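Local coordinates for protein staphylococcus aureus CymR (Staphylococcus aureus, PDB 3T8R) that probably regulates transcription as a dimeric, thiol-based sensor of oxidation of the Rrf2 type, binding DNA through a winged helix-turn-helix domain, at residues 14-19 and 56-61; 19-24 and 121-126. One frame throughout, in Å; residues are numbered along the deposited sequence.

Contact 1 (14-19 and 56-61)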
loop_
_atom_site.group_PDB
_atom_site.type_symbol
_atom_site.label_atom_id
_atom_site.label_comp_id
_atom_site.label_asym_id
_atom_site.label_seq_id
_atom_site.Cartn_x
_atom_site.Cartn_y
_atom_site.Cartn_z
ATOM N N LEU A 14 9.111 5.528 -12.964
ATOM C CA LEU A 14 10.157 5.744 -11.987
ATOM C C LEU A 14 11.464 5.154 -12.486
ATOM O O LEU A 14 12.511 5.790 -12.388
ATOM C CB LEU A 14 9.779 5.106 -10.652
ATOM C CG LEU A 14 9.839 5.948 -9.379
ATOM C CD1 LEU A 14 9.966 5.026 -8.168
ATOM C CD2 LEU A 14 10.948 7.003 -9.403
ATOM N N THR A 15 11.395 3.940 -13.027
ATOM C CA THR A 15 12.579 3.308 -13.615
ATOM C C THR A 15 13.196 4.134 -14.743
ATOM O O THR A 15 14.412 4.293 -14.804
ATOM C CB THR A 15 12.286 1.865 -14.101
ATOM O OG1 THR A 15 11.820 1.075 -12.998
ATOM C CG2 THR A 15 13.567 1.234 -14.652
ATOM N N LEU A 16 12.357 4.655 -15.634
ATOM C CA LEU A 16 12.791 5.560 -16.698
ATOM C C LEU A 16 13.569 6.740 -16.098
ATOM O O LEU A 16 14.681 7.068 -16.521
ATOM C CB LEU A 16 11.555 6.062 -17.472
ATOM C CG LEU A 16 11.643 6.772 -18.826
ATOM C CD1 LEU A 16 10.640 7.921 -18.896
ATOM C CD2 LEU A 16 13.033 7.260 -19.157
ATOM N N MET A 17 12.983 7.360 -15.086
ATOM C CA MET A 17 13.559 8.559 -14.496
ATOM C C MET A 17 14.889 8.286 -13.784
ATOM O O MET A 17 15.801 9.106 -13.828
ATOM C CB MET A 17 12.541 9.226 -13.572
ATOM C CG MET A 17 11.313 9.733 -14.313
ATOM S SD MET A 17 11.723 11.104 -15.411
ATOM C CE MET A 17 12.133 12.370 -14.219
ATOM N N ILE A 18 15.004 7.132 -13.140
ATOM C CA ILE A 18 16.252 6.767 -12.482
ATOM C C ILE A 18 17.357 6.602 -13.520
ATOM O O ILE A 18 18.480 7.062 -13.323
ATOM C CB ILE A 18 16.088 5.488 -11.625
ATOM C CG1 ILE A 18 15.147 5.766 -10.452
ATOM C CG2 ILE A 18 17.428 5.017 -11.115
ATOM C CD1 ILE A 18 14.612 4.510 -9.769
ATOM N N SER A 19 17.023 5.968 -14.637
ATOM C CA SER A 19 17.959 5.813 -15.750
ATOM C C SER A 19 18.459 7.168 -16.240
ATOM O O SER A 19 19.657 7.386 -16.425
ATOM C CB SER A 19 17.294 5.070 -16.908
ATOM O OG SER A 19 17.397 3.673 -16.716
ATOM N N GLY A 56 7.316 18.870 -17.691
ATOM C CA GLY A 56 8.594 19.554 -17.795
ATOM C C GLY A 56 9.768 18.876 -17.105
ATOM O O GLY A 56 10.810 19.489 -16.890
ATOM N N LEU A 57 9.613 17.603 -16.757
ATOM C CA LEU A 57 10.663 16.912 -16.016
ATOM C C LEU A 57 11.729 16.347 -16.925
ATOM O O LEU A 57 12.885 16.226 -16.526
ATOM C CB LEU A 57 10.071 15.783 -15.161
ATOM C CG LEU A 57 9.050 16.183 -14.106
ATOM C CD1 LEU A 57 8.756 14.983 -13.240
ATOM C CD2 LEU A 57 9.584 17.334 -13.264
ATOM N N ILE A 58 11.338 15.972 -18.139
ATOM C CA ILE A 58 12.274 15.459 -19.127
ATOM C C ILE A 58 12.053 16.171 -20.461
ATOM O O ILE A 58 11.013 16.801 -20.668
ATOM C CB ILE A 58 12.106 13.939 -19.328
ATOM C CG1 ILE A 58 10.774 13.614 -20.009
ATOM C CG2 ILE A 58 12.196 13.236 -17.988
ATOM C CD1 ILE A 58 10.637 12.144 -20.428
ATOM N N ARG A 59 13.021 16.052 -21.358
ATOM C CA ARG A 59 12.891 16.646 -22.688
ATOM C C ARG A 59 13.614 15.802 -23.720
ATOM O O ARG A 59 14.559 15.080 -23.405
ATOM C CB ARG A 59 13.441 18.059 -22.694
ATOM C CG ARG A 59 14.927 18.131 -22.463
ATOM C CD ARG A 59 15.360 19.570 -22.513
ATOM N NE ARG A 59 16.750 19.761 -22.134
ATOM C CZ ARG A 59 17.298 20.958 -21.977
ATOM N NH1 ARG A 59 16.554 22.043 -22.159
ATOM N NH2 ARG A 59 18.574 21.070 -21.631
ATOM N N SER A 60 13.151 15.875 -24.962
ATOM C CA SER A 60 13.797 15.133 -26.032
ATOM C C SER A 60 14.883 15.994 -26.662
ATOM O O SER A 60 14.807 17.221 -26.614
ATOM C CB SER A 60 12.765 14.699 -27.074
ATOM O OG SER A 60 11.856 15.746 -27.357
ATOM N N VAL A 61 15.910 15.353 -27.214
ATOM C CA VAL A 61 16.951 16.070 -27.942
ATOM C C VAL A 61 16.619 16.024 -29.426
ATOM O O VAL A 61 16.059 15.040 -29.920
ATOM C CB VAL A 61 18.350 15.475 -27.708
ATOM C CG1 VAL A 61 18.772 14.625 -28.896
ATOM C CG2 VAL A 61 19.362 16.583 -27.475
#
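M17 on helix 8-21 and I58 on strand 58-60 have the closest CA atoms of the two segments, 8.4 Å apart. The backbones are bridged by side chains alone. G56, at positive phi (83°), closes a Schellman motif at the end of the preceding helix, and from there the chain turns through L57 into the edge strand of the three-stranded sheet. The thioether of M17 does most of the touching: its SD lies 3.4 Å from CG2 of I58, and its CE reaches the CB of L57 at 4.1 Å. That reach depends on a chain folded twice, at chi2 (-67°) and chi3 (-68°), and the M17 and L57 side chains cross at about a right angle. From the preceding residue, CD1 of L16 comes within 4.5 Å of CD1 of I58, a looser touch. L52 of helix 42-54 packs on both L16 and I58, while L70 of strand 67-70 and I77 also pack on M17. Contacts between methyls and sulfur are weakly directional, and no hydrogen bond joins the two segments, so the attachment of the first helix to the wing sheet of this winged-helix fold probably rests on close fit and burial of apolar surface.

Contact 2 (19-24 and 121-126)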
loop_
_atom_site.group_PDB
_atom_site.type_symbol
_atom_site.label_atom_id
_atom_site.label_comp_id
_atom_site.label_asym_id
_atom_site.label_seq_id
_atom_site.Cartn_x
_atom_site.Cartn_y
_atom_site.Cartn_z
ATOM N N SER A 19 17.023 5.968 -14.637
ATOM C CA SER A 19 17.959 5.813 -15.750
ATOM C C SER A 19 18.459 7.168 -16.240
ATOM O O SER A 19 19.657 7.386 -16.425
ATOM C CB SER A 19 17.294 5.070 -16.908
ATOM O OG SER A 19 17.397 3.673 -16.716
ATOM N N LEU A 20 17.530 8.086 -16.451
ATOM C CA LEU A 20 17.902 9.406 -16.923
ATOM C C LEU A 20 18.702 10.165 -15.866
ATOM O O LEU A 20 19.622 10.922 -16.195
ATOM C CB LEU A 20 16.664 10.210 -17.341
ATOM C CG LEU A 20 15.886 9.728 -18.566
ATOM C CD1 LEU A 20 14.655 10.605 -18.748
ATOM C CD2 LEU A 20 16.757 9.819 -19.819
ATOM N N ALA A 21 18.357 9.960 -14.600
ATOM C CA ALA A 21 19.039 10.635 -13.507
ATOM C C ALA A 21 20.480 10.154 -13.428
ATOM O O ALA A 21 21.390 10.918 -13.108
ATOM C CB ALA A 21 18.306 10.412 -12.177
ATOM N N LYS A 22 20.691 8.888 -13.752
ATOM C CA LYS A 22 22.034 8.322 -13.693
ATOM C C LYS A 22 22.921 8.869 -14.798
ATOM O O LYS A 22 24.120 8.597 -14.838
ATOM C CB LYS A 22 21.972 6.798 -13.744
ATOM C CG LYS A 22 21.615 6.191 -12.419
ATOM C CD LYS A 22 21.533 4.686 -12.521
ATOM C CE LYS A 22 21.130 4.077 -11.199
ATOM N NZ LYS A 22 22.246 4.087 -10.207
ATOM N N LYS A 23 22.326 9.652 -15.688
ATOM C CA LYS A 23 23.054 10.230 -16.804
ATOM C C LYS A 23 22.973 11.755 -16.823
ATOM O O LYS A 23 23.470 12.385 -17.754
ATOM C CB LYS A 23 22.516 9.671 -18.122
ATOM C CG LYS A 23 22.848 8.203 -18.349
ATOM C CD LYS A 23 24.192 8.028 -19.058
ATOM C CE LYS A 23 24.172 8.660 -20.448
ATOM N NZ LYS A 23 25.363 8.308 -21.282
ATOM N N GLU A 24 22.356 12.356 -15.806
ATOM C CA GLU A 24 22.110 13.799 -15.842
ATOM C C GLU A 24 23.334 14.595 -16.314
ATOM O O GLU A 24 24.415 14.491 -15.739
ATOM C CB GLU A 24 21.622 14.332 -14.491
ATOM C CG GLU A 24 21.215 15.805 -14.557
ATOM C CD GLU A 24 20.920 16.431 -13.198
ATOM O OE1 GLU A 24 21.077 17.672 -13.087
ATOM O OE2 GLU A 24 20.522 15.706 -12.252
ATOM N N THR A 121 11.711 11.001 -0.756
ATOM C CA THR A 121 12.732 10.282 -1.506
ATOM C C THR A 121 12.971 11.027 -2.813
ATOM O O THR A 121 12.078 11.089 -3.654
ATOM C CB THR A 121 12.302 8.842 -1.821
ATOM O OG1 THR A 121 12.119 8.121 -0.596
ATOM C CG2 THR A 121 13.360 8.131 -2.658
ATOM N N THR A 122 14.150 11.621 -2.988
ATOM C CA THR A 122 14.416 12.304 -4.253
ATOM C C THR A 122 14.925 11.335 -5.307
ATOM O O THR A 122 15.428 10.257 -5.003
ATOM C CB THR A 122 15.426 13.480 -4.127
ATOM O OG1 THR A 122 16.741 12.973 -3.872
ATOM C CG2 THR A 122 15.012 14.451 -3.023
ATOM N N LEU A 123 14.809 11.740 -6.562
ATOM C CA LEU A 123 15.361 10.968 -7.653
ATOM C C LEU A 123 16.878 10.896 -7.567
ATOM O O LEU A 123 17.473 9.902 -7.963
ATOM C CB LEU A 123 14.948 11.598 -8.988
ATOM C CG LEU A 123 15.326 10.852 -10.264
ATOM C CD1 LEU A 123 14.717 9.454 -10.299
ATOM C CD2 LEU A 123 14.853 11.657 -11.478
ATOM N N LYS A 124 17.515 11.970 -7.101
ATOM C CA LYS A 124 18.965 11.959 -6.951
ATOM C C LYS A 124 19.352 10.857 -5.974
ATOM O O LYS A 124 20.291 10.099 -6.204
ATOM C CB LYS A 124 19.471 13.316 -6.445
ATOM C CG LYS A 124 20.988 13.394 -6.228
ATOM C CD LYS A 124 21.765 13.512 -7.529
ATOM C CE LYS A 124 21.976 12.159 -8.194
ATOM N NZ LYS A 124 22.882 12.228 -9.382
ATOM N N TYR A 125 18.603 10.784 -4.885
ATOM C CA TYR A 125 18.794 9.773 -3.858
ATOM C C TYR A 125 18.677 8.378 -4.477
ATOM O O TYR A 125 19.531 7.515 -4.257
ATOM C CB TYR A 125 17.743 9.992 -2.774
ATOM C CG TYR A 125 18.096 9.446 -1.420
ATOM C CD1 TYR A 125 18.851 10.192 -0.521
ATOM C CD2 TYR A 125 17.661 8.194 -1.031
ATOM C CE1 TYR A 125 19.163 9.698 0.725
ATOM C CE2 TYR A 125 17.968 7.687 0.216
ATOM C CZ TYR A 125 18.722 8.441 1.085
ATOM O OH TYR A 125 19.030 7.934 2.324
ATOM N N LEU A 126 17.639 8.157 -5.279
ATOM C CA LEU A 126 17.483 6.868 -5.953
ATOM C C LEU A 126 18.652 6.564 -6.900
ATOM O O LEU A 126 19.064 5.416 -7.067
ATOM C CB LEU A 126 16.155 6.805 -6.710
ATOM C CG LEU A 126 14.916 6.785 -5.814
ATOM C CD1 LEU A 126 13.630 6.983 -6.596
ATOM C CD2 LEU A 126 14.869 5.466 -5.012
#
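The C-terminal part of helix 8-21, the first helix of the helix-turn-helix domain, meets the start of the short helix 123-127, which follows the long helix 101-119. A21 and L123 form the apolar centre of this junction. The CB of A21 points at the branch of L123, 3.6 Å from its CG and 3.7 Å from its CD2, while CD1 stands farther off. With CG anti to the backbone N (chi1 -174°), the isobutyl group of L123 is carried toward helix 8-21, where it also packs on M17 and I18. The small methyl of A21 allows a close approach, the CA atoms of A21 and K124 being 6.7 Å apart.

T122 is the N-cap of helix 123-127, its OG1 accepting from the N of Y125 at 3.0 Å with an N-H...O angle of 159°. In the other segment a type I turn runs from A21 to E24, closed by a bond from the N of E24 to the O of A21.

Polar groups border the apolar touch. The bent side chain of K124 brings NZ to 4.2 Å from the O of A21, a near approach without a hydrogen bond. Its distance to OE2 of E24, 5.1 Å, is too long for a salt bridge; E24 OE2 instead accepts from the N of A74, and K124 has a long, weak ion pair with E128. K22 NZ reaches across to the O of A127, just beyond the segment. The junction therefore combines a tight apolar touch with lysines along its border, where the electrostatic attraction between K124 and E24 is probably modest.

Overall arrangement
Helix 8-21 illustrates how one helix can serve two neighbours: contact 1 joins it to the strand 58-60 and contact 2 joins its C-terminal part to helix 123-127. Both are buried and mainly apolar, with centres about 9 Å apart, and they merge where L20 meets I58 and L14 meets L126. Contact 1 lies within the winged-helix domain and relies on a bent thioether against L57 and I58. Contact 2 ties that domain to the region after the long helix; its small apolar patch is bordered by charged side chains, among them the partly exposed K124. Within the segments, T15 hydrogen-bonds Q103 of the second subunit and T121 hydrogen-bonds R109 of that subunit.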